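Local coordinates for formylmethanofuran--tetrahydromethanopterin formyltransferase (Methanosarcina barkeri, PDB 1M5S), which catalyses the reversible transfer of a formyl group from formylmethanofuran to tetrahydromethanopterin, a step of methanogenesis from carbon dioxide, at residues Gly42-Val47 and Leu89-Gln94; Ile76-Phe79 and Ala83-Glu86. All coordinates share one frame; numbering follows the deposited sequence.

Contact 1: Gly42-Val47 and Leu89-Gln94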
# COMPACT_ATOMS: atom_id res chain seq x y z
N GLY A 42 8.37 13.14 -8.20
CA GLY A 42 7.89 12.61 -9.46
C GLY A 42 8.33 13.47 -10.63
O GLY A 42 8.88 14.56 -10.43
N PHE A 43 8.08 13.00 -11.85
CA PHE A 43 8.55 13.66 -13.07
C PHE A 43 10.03 14.07 -12.95
O PHE A 43 10.40 15.21 -13.22
CB PHE A 43 7.67 14.88 -13.38
CG PHE A 43 7.90 15.48 -14.75
CD1 PHE A 43 8.35 14.69 -15.80
CD2 PHE A 43 7.64 16.82 -14.98
CE1 PHE A 43 8.54 15.23 -17.07
CE2 PHE A 43 7.82 17.38 -16.26
CZ PHE A 43 8.27 16.57 -17.30
N ALA A 44 10.86 13.13 -12.50
CA ALA A 44 12.28 13.40 -12.26
C ALA A 44 13.10 12.11 -12.26
O ALA A 44 13.70 11.72 -11.24
CB ALA A 44 12.46 14.08 -10.90
N THR A 45 13.11 11.44 -13.41
CA THR A 45 13.88 10.20 -13.59
C THR A 45 15.29 10.46 -14.12
O THR A 45 16.23 9.74 -13.77
CB THR A 45 13.14 9.19 -14.54
OG1 THR A 45 13.00 9.76 -15.84
CG2 THR A 45 11.76 8.85 -13.98
N SER A 46 15.46 11.57 -14.85
CA SER A 46 16.71 11.87 -15.56
C SER A 46 16.77 13.35 -15.96
O SER A 46 15.91 13.82 -16.70
CB SER A 46 16.82 10.98 -16.82
OG SER A 46 18.03 11.21 -17.53
N VAL A 47 17.82 14.05 -15.52
CA VAL A 47 17.98 15.50 -15.78
C VAL A 47 18.24 15.78 -17.26
O VAL A 47 18.34 16.94 -17.69
CB VAL A 47 19.17 16.12 -14.98
CG1 VAL A 47 18.79 16.28 -13.52
CG2 VAL A 47 20.41 15.25 -15.10
N LEU A 89 12.60 25.10 -4.84
CA LEU A 89 11.53 26.07 -4.65
C LEU A 89 10.22 25.56 -5.22
O LEU A 89 9.22 25.52 -4.52
CB LEU A 89 11.88 27.42 -5.31
CG LEU A 89 12.32 28.55 -4.38
CD1 LEU A 89 11.29 28.72 -3.28
CD2 LEU A 89 13.68 28.22 -3.80
N GLU A 90 10.26 25.10 -6.46
CA GLU A 90 9.05 24.68 -7.17
C GLU A 90 8.48 23.37 -6.62
O GLU A 90 7.26 23.22 -6.49
CB GLU A 90 9.36 24.55 -8.66
CG GLU A 90 9.57 25.90 -9.35
CD GLU A 90 9.90 25.79 -10.82
OE1 GLU A 90 9.24 25.00 -11.53
OE2 GLU A 90 10.80 26.54 -11.26
N ARG A 91 9.35 22.44 -6.24
CA ARG A 91 8.94 21.09 -5.81
C ARG A 91 8.46 21.07 -4.34
O ARG A 91 7.53 20.34 -3.98
CB ARG A 91 10.09 20.10 -5.97
CG ARG A 91 10.08 19.41 -7.34
CD ARG A 91 11.43 18.78 -7.70
NE ARG A 91 11.55 18.43 -9.12
CZ ARG A 91 10.93 17.39 -9.70
NH1 ARG A 91 10.12 16.59 -8.99
NH2 ARG A 91 11.04 17.07 -10.99
N ILE A 92 9.14 21.83 -3.49
CA ILE A 92 8.73 21.94 -2.10
C ILE A 92 7.54 22.89 -1.96
O ILE A 92 6.55 22.57 -1.31
CB ILE A 92 9.89 22.39 -1.21
CG1 ILE A 92 10.94 21.28 -1.17
CG2 ILE A 92 9.39 22.68 0.18
CD1 ILE A 92 12.05 21.55 -0.20
N GLY A 93 7.59 24.01 -2.67
CA GLY A 93 6.49 24.97 -2.63
C GLY A 93 5.19 24.43 -3.19
O GLY A 93 4.14 24.57 -2.57
N GLN A 94 5.27 23.70 -4.30
CA GLN A 94 4.07 23.24 -5.00
C GLN A 94 3.61 21.85 -4.57
O GLN A 94 2.48 21.46 -4.87
CB GLN A 94 4.30 23.24 -6.52
CG GLN A 94 4.46 24.61 -7.13
CD GLN A 94 3.40 25.59 -6.64
OE1 GLN A 94 3.66 26.40 -5.74
NE2 GLN A 94 2.20 25.48 -7.19
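G42 and R91 mark the closest backbone approach, 9.3 Å between their CA atoms, so the loop 42-47 stands well off helix segment 89-94 and one long side chain bridges the distance. R91 runs extended from CG to NE and delivers its guanidinium edge-on to two successive carbonyls. R91 NH1 donates to G42 O at 2.8 Å, nearly straight at 172° and in the carbonyl plane. R91 NH2 reaches F43 O at 3.0 Å along a more bent path, from above that carbonyl's plane, and adds a weak bond to G42 O. Both oxygens lie 2° out of the guanidinium plane, and the bonds to them hold the group in that rotation. A44 sends its methyl CB to within 3.3 Å of R91 NH2. Two further bonds, R91 NE to Q87 OE1 and R91 NH1 to A40 O, tie the group to its own helix and to the end of helix 30-41. The site also lies at a subunit interface: the ring of F43 makes a cation-pi contact with R91 of the second subunit. A leucine in place of R91 would probably leave the carbonyl oxygens of G42 and F43 without these donors and F43 of the second subunit without its cationic partner. The loop leads from helix 30-41 to strand 53-60, where A44 pairs through its backbone with A54, while helix 81-95 brings in R91.

Contact 2: Ile76-Phe79 and Ala83-Glu86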
# COMPACT_ATOMS: atom_id res chain seq x y z
N ILE A 76 16.95 15.71 -4.30
CA ILE A 76 16.65 16.33 -5.57
C ILE A 76 17.98 16.75 -6.18
O ILE A 76 18.86 17.26 -5.48
CB ILE A 76 15.72 17.55 -5.38
CG1 ILE A 76 14.38 17.09 -4.81
CG2 ILE A 76 15.50 18.26 -6.71
CD1 ILE A 76 13.56 18.19 -4.12
N CYS A 77 18.20 16.32 -7.42
CA CYS A 77 19.51 16.37 -8.06
C CYS A 77 19.42 17.16 -9.35
O CYS A 77 18.44 17.06 -10.10
CB CYS A 77 20.00 14.95 -8.39
SG CYS A 77 20.00 13.77 -7.02
N THR A 78 20.52 17.84 -9.68
CA THR A 78 20.57 18.61 -10.92
C THR A 78 22.03 19.00 -11.22
O THR A 78 22.90 18.93 -10.34
CB THR A 78 19.65 19.85 -10.78
OG1 THR A 78 19.14 20.23 -12.07
CG2 THR A 78 20.39 21.00 -10.15
N PHE A 79 22.33 19.25 -12.49
CA PHE A 79 23.71 19.52 -12.89
C PHE A 79 24.28 20.81 -12.31
O PHE A 79 25.33 20.78 -11.67
CB PHE A 79 23.85 19.51 -14.41
CG PHE A 79 24.02 18.14 -14.99
CD1 PHE A 79 24.74 17.16 -14.30
CD2 PHE A 79 23.42 17.79 -16.20
CE1 PHE A 79 24.85 15.86 -14.79
CE2 PHE A 79 23.52 16.49 -16.70
CZ PHE A 79 24.23 15.52 -15.99
N ALA A 83 19.98 25.67 -10.98
CA ALA A 83 18.81 24.87 -11.31
C ALA A 83 18.24 24.15 -10.08
O ALA A 83 17.03 24.02 -9.95
CB ALA A 83 19.16 23.86 -12.40
N LEU A 84 19.12 23.75 -9.17
CA LEU A 84 18.73 23.03 -7.96
C LEU A 84 17.86 23.86 -7.02
O LEU A 84 16.80 23.41 -6.59
CB LEU A 84 19.97 22.54 -7.21
CG LEU A 84 19.71 21.51 -6.11
CD1 LEU A 84 18.89 20.36 -6.68
CD2 LEU A 84 21.02 21.00 -5.53
N GLU A 85 18.33 25.06 -6.67
CA GLU A 85 17.56 26.00 -5.86
C GLU A 85 16.18 26.22 -6.47
O GLU A 85 15.18 26.22 -5.77
CB GLU A 85 18.30 27.34 -5.75
CG GLU A 85 17.52 28.45 -5.02
CD GLU A 85 18.41 29.55 -4.47
OE1 GLU A 85 19.26 30.08 -5.22
OE2 GLU A 85 18.26 29.90 -3.28
N GLU A 86 16.15 26.32 -7.80
CA GLU A 86 14.91 26.49 -8.54
C GLU A 86 14.00 25.27 -8.35
O GLU A 86 12.81 25.43 -8.07
CB GLU A 86 15.21 26.69 -10.03
CG GLU A 86 14.03 27.12 -10.89
CD GLU A 86 14.38 27.21 -12.37
OE1 GLU A 86 15.58 27.37 -12.70
OE2 GLU A 86 13.46 27.13 -13.20
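T78 and L84 sit at the heart of a tight beta-to-alpha connection, in which strand 71-78 ends and the chain turns almost at once into helix 81-95, part of the alpha/beta sandwich. The CA atoms of T78 and L84 are 5.6 Å apart, and no hydrogen bond joins the two segments, so they meet by packing. The apolar contact comes from L84, whose CG stands anti to its backbone N (chi1 -167°), with CD1 lying over the strand. L84 CD1 meets I76 CG2 at 4.0 Å. Beyond these segments, L84 also rests on K19 and A21 of the neighbouring strand 12-26, while I76 reaches Q87 and L88 farther along the helix. C77 turns the other way, onto I18 and I20. Contacts of mixed character follow. L84 CD1 comes within 3.3 Å of the backbone oxygen I76 O, and the rest gather at T78. T78 OG1 lies 3.6 Å from the methyl CB of A83, near the start of the helix. The threonine methyl, set between the backbone N and the carbonyl carbon, presses against the first turn: T78 CG2 is 3.2 Å from L84 N and, tighter than ordinary van der Waals contact, 3.3 Å from L84 CB.

Overall arrangement
Both contacts use helix 81-95: contact 2 its beginning, contact 1 a segment nearer its end. Their centres are about 9 Å apart, on the same side of the chain's centre. Along the chain the order is loop 42-47, strand segment 76-79, then helix segments 83-86 and 89-94, so both segments of contact 2 fall within the span that contact 1 brings together. They meet directly: V47 CG1 packs 3.5 Å from C77 O, and I76 CD1 lies 4.2 Å from R91 CD. One helix is thus packed against the strand before it and bonded to a distant loop; its R91 also packs on F43 of the second subunit, so the helix takes part in a subunit interface of the homotetramer.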